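PDB 5TIP: major capsid protein from Paramecium bursaria Chlorella virus 1, which self-assembles as trimers into the large icosahedral capsid of the virus and carries N-linked glycans. Local coordinates for residues 64-69 against 203-208; 95-100 against 150-155; 165-170 against 423-428. All coordinates share one frame; numbering follows the deposited sequence.

Contact 1 of 3, residues 64-69 against 203-208; sequences DLITDI and VWVDYI
Val205 sits as a wedge between Ile66 and Ile69. Its CG1 lies 3.7 Å from Ile66 CG2, and its CG2 lies 3.9 Å from Ile69 CG1. CG1 also lies over one face of the Tyr207 ring, off towards the rim. Ile66 CG2 thus fits the notch between Val205 and Tyr207, 3.6 Å from Tyr207 CD2. It gets there because CG1 of Ile66 takes the position between backbone N and carbonyl carbon (chi1 59°), which leaves CG2 beside N.

The side chains of Leu65 and Ile208 pack on the other face of the sheet, CB to CB at 3.8 Å. Thr67 CG2 fills the step beside them, 3.8 Å from Ile208 CG1. Phe26 of a third subunit lies against both Leu65 and Ile208.

The backbones are antiparallel, but two bulges break the register. Asp64 N and Leu65 N both donate to Ile208 O, and the Leu65 bond lies on a lone pair. This is a classic beta bulge. Between Ile66 and Ile69 the register shifts by one. Thr67 N donates to Asp206 O at 2.9 Å, and Asp206 N donates to Asp68 O at 2.8 Å, so one residue is held by two. The Asp68 and Asp206 carboxylates come close here, OD2 to OD2 at 4.2 Å. They probably raise each other's proton affinity. A water is modelled between them, but its distances are too short to be trusted. Gln340 of a second subunit packs on both aspartates.

The two strands are neighbours in one sheet of the N-terminal jelly roll. They correspond to D (65-76) and I (200-210) of the B-I-D-G sheet in the double jelly-roll fold of this capsid protein family.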
# COMPACT_ATOMS: atom_id res chain seq x y z
N ASP A 64 -15.18 -9.16 28.00
CA ASP A 64 -16.54 -8.89 27.55
C ASP A 64 -16.73 -9.14 26.06
O ASP A 64 -17.76 -9.68 25.65
CB ASP A 64 -16.91 -7.45 27.91
CG ASP A 64 -16.76 -7.16 29.39
OD1 ASP A 64 -17.10 -8.05 30.21
OD2 ASP A 64 -16.29 -6.06 29.75
N LEU A 65 -15.76 -8.74 25.24
CA LEU A 65 -15.79 -8.99 23.81
C LEU A 65 -14.51 -9.71 23.40
O LEU A 65 -13.52 -9.70 24.13
CB LEU A 65 -15.94 -7.69 23.01
CG LEU A 65 -16.76 -6.56 23.61
CD1 LEU A 65 -16.59 -5.29 22.80
CD2 LEU A 65 -18.23 -6.93 23.70
N ILE A 66 -14.54 -10.32 22.22
CA ILE A 66 -13.35 -10.93 21.63
C ILE A 66 -13.21 -10.42 20.20
O ILE A 66 -14.20 -10.21 19.50
CB ILE A 66 -13.39 -12.47 21.66
CG1 ILE A 66 -14.61 -13.01 20.91
CG2 ILE A 66 -13.39 -12.97 23.09
CD1 ILE A 66 -14.66 -14.52 20.87
N THR A 67 -11.96 -10.21 19.78
CA THR A 67 -11.67 -9.71 18.45
C THR A 67 -10.71 -10.64 17.73
O THR A 67 -11.13 -11.62 17.11
CB THR A 67 -11.09 -8.29 18.52
OG1 THR A 67 -9.93 -8.29 19.35
CG2 THR A 67 -12.12 -7.32 19.09
N ASP A 68 -9.42 -10.34 17.79
CA ASP A 68 -8.43 -11.12 17.06
C ASP A 68 -8.22 -12.48 17.71
O ASP A 68 -8.25 -12.62 18.93
CB ASP A 68 -7.10 -10.36 17.01
CG ASP A 68 -7.24 -8.99 16.39
OD1 ASP A 68 -7.94 -8.87 15.36
OD2 ASP A 68 -6.66 -8.03 16.93
N ILE A 69 -8.02 -13.50 16.87
CA ILE A 69 -7.67 -14.84 17.31
C ILE A 69 -6.50 -15.33 16.46
O ILE A 69 -6.57 -15.31 15.23
CB ILE A 69 -8.85 -15.82 17.20
CG1 ILE A 69 -10.01 -15.38 18.10
CG2 ILE A 69 -8.41 -17.23 17.55
CD1 ILE A 69 -11.16 -16.36 18.15
N VAL A 203 -3.57 -21.51 21.08
CA VAL A 203 -4.60 -20.61 20.58
C VAL A 203 -4.65 -19.41 21.50
O VAL A 203 -4.73 -19.56 22.72
CB VAL A 203 -5.97 -21.31 20.49
CG1 VAL A 203 -7.01 -20.36 19.93
CG2 VAL A 203 -5.87 -22.56 19.64
N TRP A 204 -4.61 -18.21 20.91
CA TRP A 204 -4.63 -16.97 21.66
C TRP A 204 -5.79 -16.11 21.17
O TRP A 204 -5.97 -15.93 19.96
CB TRP A 204 -3.31 -16.22 21.52
CG TRP A 204 -2.16 -16.95 22.15
CD1 TRP A 204 -1.48 -18.02 21.62
CD2 TRP A 204 -1.56 -16.69 23.42
NE1 TRP A 204 -0.50 -18.42 22.49
CE2 TRP A 204 -0.52 -17.62 23.60
CE3 TRP A 204 -1.80 -15.75 24.43
CZ2 TRP A 204 0.27 -17.65 24.74
CZ3 TRP A 204 -1.01 -15.77 25.56
CH2 TRP A 204 0.01 -16.72 25.71
N VAL A 205 -6.57 -15.58 22.11
CA VAL A 205 -7.75 -14.78 21.81
C VAL A 205 -7.58 -13.41 22.45
O VAL A 205 -7.19 -13.31 23.62
CB VAL A 205 -9.04 -15.46 22.31
CG1 VAL A 205 -10.25 -14.56 22.07
CG2 VAL A 205 -9.23 -16.80 21.61
N ASP A 206 -7.86 -12.36 21.68
CA ASP A 206 -7.78 -10.99 22.17
C ASP A 206 -9.12 -10.59 22.77
O ASP A 206 -10.14 -10.57 22.07
CB ASP A 206 -7.39 -10.03 21.04
CG ASP A 206 -5.92 -10.12 20.69
OD1 ASP A 206 -5.46 -11.22 20.31
OD2 ASP A 206 -5.22 -9.09 20.78
N TYR A 207 -9.12 -10.26 24.06
CA TYR A 207 -10.33 -9.89 24.78
C TYR A 207 -10.41 -8.38 24.94
O TYR A 207 -9.40 -7.69 25.06
CB TYR A 207 -10.38 -10.55 26.16
CG TYR A 207 -10.58 -12.05 26.12
CD1 TYR A 207 -9.51 -12.91 25.91
CD2 TYR A 207 -11.84 -12.61 26.30
CE1 TYR A 207 -9.69 -14.28 25.88
CE2 TYR A 207 -12.03 -13.98 26.26
CZ TYR A 207 -10.95 -14.81 26.06
OH TYR A 207 -11.13 -16.17 26.02
N ILE A 208 -11.64 -7.87 24.93
CA ILE A 208 -11.92 -6.46 25.17
C ILE A 208 -12.59 -6.33 26.53
O ILE A 208 -13.61 -6.98 26.79
CB ILE A 208 -12.81 -5.86 24.06
CG1 ILE A 208 -12.20 -6.11 22.68
CG2 ILE A 208 -13.02 -4.37 24.30
CD1 ILE A 208 -10.89 -5.39 22.45
O HOH W 1 -5.85 -7.32 19.24

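Contact 2 of 3, residues 95-100 against 150-155; sequences VELEIG and LIFFFN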
# COMPACT_ATOMS: atom_id res chain seq x y z
N VAL A 95 -11.05 -24.66 9.98
CA VAL A 95 -11.41 -24.13 11.29
C VAL A 95 -12.88 -23.73 11.26
O VAL A 95 -13.33 -23.08 10.31
CB VAL A 95 -10.51 -22.93 11.69
CG1 VAL A 95 -10.43 -21.92 10.55
CG2 VAL A 95 -11.02 -22.28 12.97
N GLU A 96 -13.63 -24.16 12.27
CA GLU A 96 -15.07 -23.96 12.34
C GLU A 96 -15.41 -23.12 13.56
O GLU A 96 -14.94 -23.40 14.66
CB GLU A 96 -15.79 -25.31 12.41
CG GLU A 96 -17.30 -25.22 12.48
CD GLU A 96 -17.95 -26.57 12.66
OE1 GLU A 96 -17.21 -27.57 12.80
OE2 GLU A 96 -19.20 -26.64 12.66
N LEU A 97 -16.24 -22.10 13.35
CA LEU A 97 -16.72 -21.24 14.43
C LEU A 97 -18.12 -21.67 14.83
O LEU A 97 -19.00 -21.82 13.97
CB LEU A 97 -16.72 -19.77 14.00
CG LEU A 97 -17.33 -18.80 15.01
CD1 LEU A 97 -16.47 -18.72 16.26
CD2 LEU A 97 -17.53 -17.43 14.39
N GLU A 98 -18.33 -21.87 16.13
CA GLU A 98 -19.59 -22.39 16.66
C GLU A 98 -20.04 -21.55 17.84
O GLU A 98 -19.25 -21.28 18.76
CB GLU A 98 -19.44 -23.85 17.08
CG GLU A 98 -20.69 -24.47 17.67
CD GLU A 98 -20.44 -25.87 18.20
OE1 GLU A 98 -20.31 -26.80 17.39
OE2 GLU A 98 -20.38 -26.03 19.44
N ILE A 99 -21.31 -21.14 17.83
CA ILE A 99 -21.93 -20.41 18.93
C ILE A 99 -23.16 -21.18 19.38
O ILE A 99 -24.11 -21.36 18.59
CB ILE A 99 -22.30 -18.97 18.55
CG1 ILE A 99 -21.06 -18.16 18.18
CG2 ILE A 99 -23.07 -18.30 19.68
CD1 ILE A 99 -21.36 -16.74 17.75
N GLY A 100 -23.16 -21.63 20.63
CA GLY A 100 -24.31 -22.35 21.16
C GLY A 100 -24.62 -23.62 20.42
O GLY A 100 -25.80 -23.98 20.26
N LEU A 150 -6.84 -15.89 12.28
CA LEU A 150 -8.14 -16.26 11.75
C LEU A 150 -8.82 -15.04 11.15
O LEU A 150 -8.56 -13.90 11.55
CB LEU A 150 -9.02 -16.87 12.85
CG LEU A 150 -8.51 -18.16 13.50
CD1 LEU A 150 -9.56 -18.74 14.43
CD2 LEU A 150 -8.09 -19.17 12.44
N ILE A 151 -9.70 -15.28 10.18
CA ILE A 151 -10.32 -14.18 9.44
C ILE A 151 -11.83 -14.32 9.45
O ILE A 151 -12.49 -14.11 8.42
CB ILE A 151 -9.77 -14.12 8.00
CG1 ILE A 151 -9.80 -15.50 7.35
CG2 ILE A 151 -8.36 -13.55 7.99
CD1 ILE A 151 -9.17 -15.55 5.97
N PHE A 152 -12.40 -14.67 10.60
CA PHE A 152 -13.85 -14.66 10.75
C PHE A 152 -14.33 -13.21 10.88
O PHE A 152 -13.54 -12.26 10.87
CB PHE A 152 -14.27 -15.52 11.94
CG PHE A 152 -14.01 -16.98 11.74
CD1 PHE A 152 -14.66 -17.70 10.75
CD2 PHE A 152 -13.10 -17.65 12.55
CE1 PHE A 152 -14.42 -19.04 10.57
CE2 PHE A 152 -12.86 -19.00 12.38
CZ PHE A 152 -13.52 -19.70 11.39
N PHE A 153 -15.65 -13.04 11.00
CA PHE A 153 -16.22 -11.70 10.94
C PHE A 153 -15.74 -10.82 12.09
O PHE A 153 -15.48 -9.63 11.90
CB PHE A 153 -17.75 -11.77 10.91
CG PHE A 153 -18.36 -12.37 12.15
CD1 PHE A 153 -18.56 -13.73 12.24
CD2 PHE A 153 -18.75 -11.56 13.21
CE1 PHE A 153 -19.13 -14.29 13.37
CE2 PHE A 153 -19.31 -12.11 14.34
CZ PHE A 153 -19.50 -13.47 14.43
N PHE A 154 -15.60 -11.40 13.28
CA PHE A 154 -15.16 -10.62 14.43
C PHE A 154 -13.64 -10.52 14.52
O PHE A 154 -13.13 -9.86 15.44
CB PHE A 154 -15.72 -11.21 15.73
CG PHE A 154 -15.22 -12.59 16.05
CD1 PHE A 154 -15.81 -13.70 15.47
CD2 PHE A 154 -14.18 -12.77 16.95
CE1 PHE A 154 -15.35 -14.97 15.77
CE2 PHE A 154 -13.73 -14.04 17.25
CZ PHE A 154 -14.31 -15.14 16.66
N ASN A 155 -12.91 -11.15 13.60
CA ASN A 155 -11.46 -11.04 13.57
C ASN A 155 -10.96 -9.92 12.67
O ASN A 155 -9.79 -9.53 12.78
CB ASN A 155 -10.83 -12.35 13.10
CG ASN A 155 -11.23 -13.53 13.95
OD1 ASN A 155 -11.60 -14.58 13.43
ND2 ASN A 155 -11.16 -13.37 15.27
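Leu97 CB sits over the centre of the Phe152 ring, 4.1 Å from the centroid and 8° off the normal. This is a CH-pi contact. At the edge of the same ring, in its plane, Val95 O comes 3.6 Å from Phe152 CZ. Val95 CG2 touches Phe152 CE2 at 3.8 Å. Val95 CG1 and Leu150 CD2 meet tip to tip.

The far end of Leu97 goes to two more rings. With CG anti to the backbone N (chi1 174°), the branch is carried past the Phe152 ring, and Leu97 CD2 reaches Phe153 CE1 at 3.7 Å. Leu97 CD2 also meets the edge of the Phe154 ring, in its plane, 3.6 Å from Phe154 CE1. Those two rings also support each other: Phe154 CD1 stands over the centre of Phe153.

Further out, Asn155 fixes the chain that carries Phe152. Its OD1 accepts from Phe152 N on a lone pair (2.9 Å), and Asn155 N returns a bond to Phe152 O. Asn155 ND2 lies against Thr67 O of strand 65-76, probably as a hydrogen bond, though the modelled distance is unusually short. The His107 ring meets Phe152.

The contact is a jelly-roll interior. Apolar side chains of strand 92-99, in one sheet, pack on aromatics that follow strand 143-149 of the facing sheet.

Contact 3 of 3, residues 165-170 against 423-428; sequences IALQYH and LRIMSG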
# COMPACT_ATOMS: atom_id res chain seq x y z
N ILE A 165 -20.05 -11.33 26.76
CA ILE A 165 -20.87 -10.93 27.90
C ILE A 165 -22.35 -11.01 27.58
O ILE A 165 -23.18 -11.15 28.49
CB ILE A 165 -20.46 -9.52 28.37
CG1 ILE A 165 -21.21 -9.15 29.65
CG2 ILE A 165 -20.71 -8.50 27.27
CD1 ILE A 165 -21.09 -7.72 30.04
N ALA A 166 -22.71 -10.94 26.30
CA ALA A 166 -24.10 -11.06 25.88
C ALA A 166 -24.48 -12.48 25.50
O ALA A 166 -25.58 -12.70 24.99
CB ALA A 166 -24.37 -10.12 24.70
N LEU A 167 -23.61 -13.45 25.75
CA LEU A 167 -23.82 -14.85 25.39
C LEU A 167 -23.62 -15.76 26.60
O LEU A 167 -22.92 -16.77 26.53
CB LEU A 167 -22.89 -15.27 24.26
CG LEU A 167 -23.04 -14.61 22.88
CD1 LEU A 167 -21.89 -15.02 21.99
CD2 LEU A 167 -24.37 -15.00 22.25
N GLN A 168 -24.23 -15.41 27.74
CA GLN A 168 -23.97 -16.17 28.96
C GLN A 168 -24.52 -17.59 28.91
O GLN A 168 -24.08 -18.43 29.71
CB GLN A 168 -24.55 -15.45 30.18
CG GLN A 168 -26.06 -15.37 30.23
CD GLN A 168 -26.57 -14.89 31.58
OE1 GLN A 168 -25.88 -15.03 32.60
NE2 GLN A 168 -27.76 -14.32 31.60
N TYR A 169 -25.45 -17.89 28.01
CA TYR A 169 -26.01 -19.23 27.90
C TYR A 169 -25.57 -19.97 26.65
O TYR A 169 -26.03 -21.09 26.41
CB TYR A 169 -27.55 -19.18 27.94
CG TYR A 169 -28.10 -18.48 29.17
CD1 TYR A 169 -27.82 -18.96 30.44
CD2 TYR A 169 -28.91 -17.37 29.05
CE1 TYR A 169 -28.33 -18.34 31.56
CE2 TYR A 169 -29.43 -16.74 30.17
CZ TYR A 169 -29.13 -17.23 31.42
OH TYR A 169 -29.63 -16.61 32.54
N HIS A 170 -24.69 -19.39 25.84
CA HIS A 170 -24.18 -20.03 24.64
C HIS A 170 -22.67 -20.10 24.69
O HIS A 170 -22.00 -19.12 25.04
CB HIS A 170 -24.63 -19.31 23.37
CG HIS A 170 -25.94 -19.79 22.83
ND1 HIS A 170 -26.46 -19.36 21.62
CD2 HIS A 170 -26.84 -20.68 23.33
CE1 HIS A 170 -27.61 -19.96 21.41
NE2 HIS A 170 -27.87 -20.76 22.42
N LEU A 423 -26.49 -11.85 12.69
CA LEU A 423 -26.34 -12.56 13.95
C LEU A 423 -27.07 -11.76 15.03
O LEU A 423 -26.62 -10.68 15.43
CB LEU A 423 -24.86 -12.73 14.30
CG LEU A 423 -24.53 -13.36 15.65
CD1 LEU A 423 -25.02 -14.80 15.72
CD2 LEU A 423 -23.03 -13.29 15.93
N ARG A 424 -28.19 -12.30 15.50
CA ARG A 424 -28.97 -11.67 16.56
C ARG A 424 -28.57 -12.27 17.90
O ARG A 424 -28.47 -13.50 18.03
CB ARG A 424 -30.47 -11.86 16.33
CG ARG A 424 -31.00 -11.27 15.04
CD ARG A 424 -32.51 -11.12 15.11
NE ARG A 424 -33.07 -10.63 13.86
CZ ARG A 424 -33.70 -11.39 12.97
NH1 ARG A 424 -33.85 -12.69 13.21
NH2 ARG A 424 -34.19 -10.86 11.86
N ILE A 425 -28.35 -11.41 18.88
CA ILE A 425 -27.93 -11.83 20.21
C ILE A 425 -28.88 -11.21 21.22
O ILE A 425 -28.98 -9.98 21.32
CB ILE A 425 -26.48 -11.43 20.51
CG1 ILE A 425 -25.53 -12.15 19.54
CG2 ILE A 425 -26.12 -11.76 21.95
CD1 ILE A 425 -24.08 -11.78 19.71
N MET A 426 -29.58 -12.06 21.98
CA MET A 426 -30.57 -11.60 22.94
C MET A 426 -30.79 -12.69 23.97
O MET A 426 -30.75 -13.88 23.65
CB MET A 426 -31.89 -11.23 22.25
CG MET A 426 -32.92 -10.58 23.16
SD MET A 426 -34.52 -10.32 22.37
CE MET A 426 -35.18 -11.99 22.38
N SER A 427 -31.03 -12.27 25.21
CA SER A 427 -31.33 -13.18 26.32
C SER A 427 -30.21 -14.20 26.52
O SER A 427 -30.46 -15.36 26.84
CB SER A 427 -32.67 -13.88 26.12
OG SER A 427 -33.74 -12.94 26.11
N GLY A 428 -28.97 -13.76 26.32
CA GLY A 428 -27.82 -14.61 26.55
C GLY A 428 -27.56 -15.65 25.49
O GLY A 428 -26.74 -16.55 25.72
O HOH W 2 -28.20 -11.19 25.71
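The Tyr169 ring turns an edge to Ser427. Ser427 O lies in the ring plane, 3.4 Å from Tyr169 CD2. One face of the ring is taken by its own neighbour, with Gln168 CG over the centre. Gly428 CA approaches the ring obliquely, 3.9 Å from Tyr169 CD2. Having no side chain, Gly428 fits close beside Tyr169 and Gln168.

Tyr169 N donates to Gly428 O at 3.0 Å, on a lone pair and with an N-H...O angle of 152°. The donor belongs to a type I turn, Leu167 to His170, closed by His170 N on Leu167 O. The acceptor lies in the tight link between strands 412-426 and 429-432. Ser427 and Gly428 both have positive phi, consistent with a type I' beta hairpin. The contact therefore docks a loop of the N-terminal jelly roll on a hairpin of the C-terminal one.

Beside the turns, Gly428 CA makes a CH...O contact with Ala166 O. A water bridges Ala166 O and Gly428 N, 2.8 Å from the latter. Ile425 CG2 packs between Ala166 CB (3.6 Å) and Leu167 CD2 (3.7 Å). His223 of strand 223-237 touches Ala166, and Tyr225 of that strand touches Ile425.

Overall arrangement
From the N terminus, contact 1 opens at 64-69 and closes at 203-208, pairing two strands of one jelly-roll sheet. Contact 2 opens and closes within that loop and joins this sheet's side of the sandwich to the facing sheet. Ile69 O and Leu150 N link the two contacts. Contact 3 starts inside the same loop, at 165-170, but ends at 423-428 in the second jelly roll. It therefore crosses contact 1 and follows contact 2 in series. Asp64 O and Ile165 N join contacts 1 and 3. Phe153 reaches Leu423, and Ile99 meets Leu167 and His170, so the packing runs on from contact 2 to contact 3.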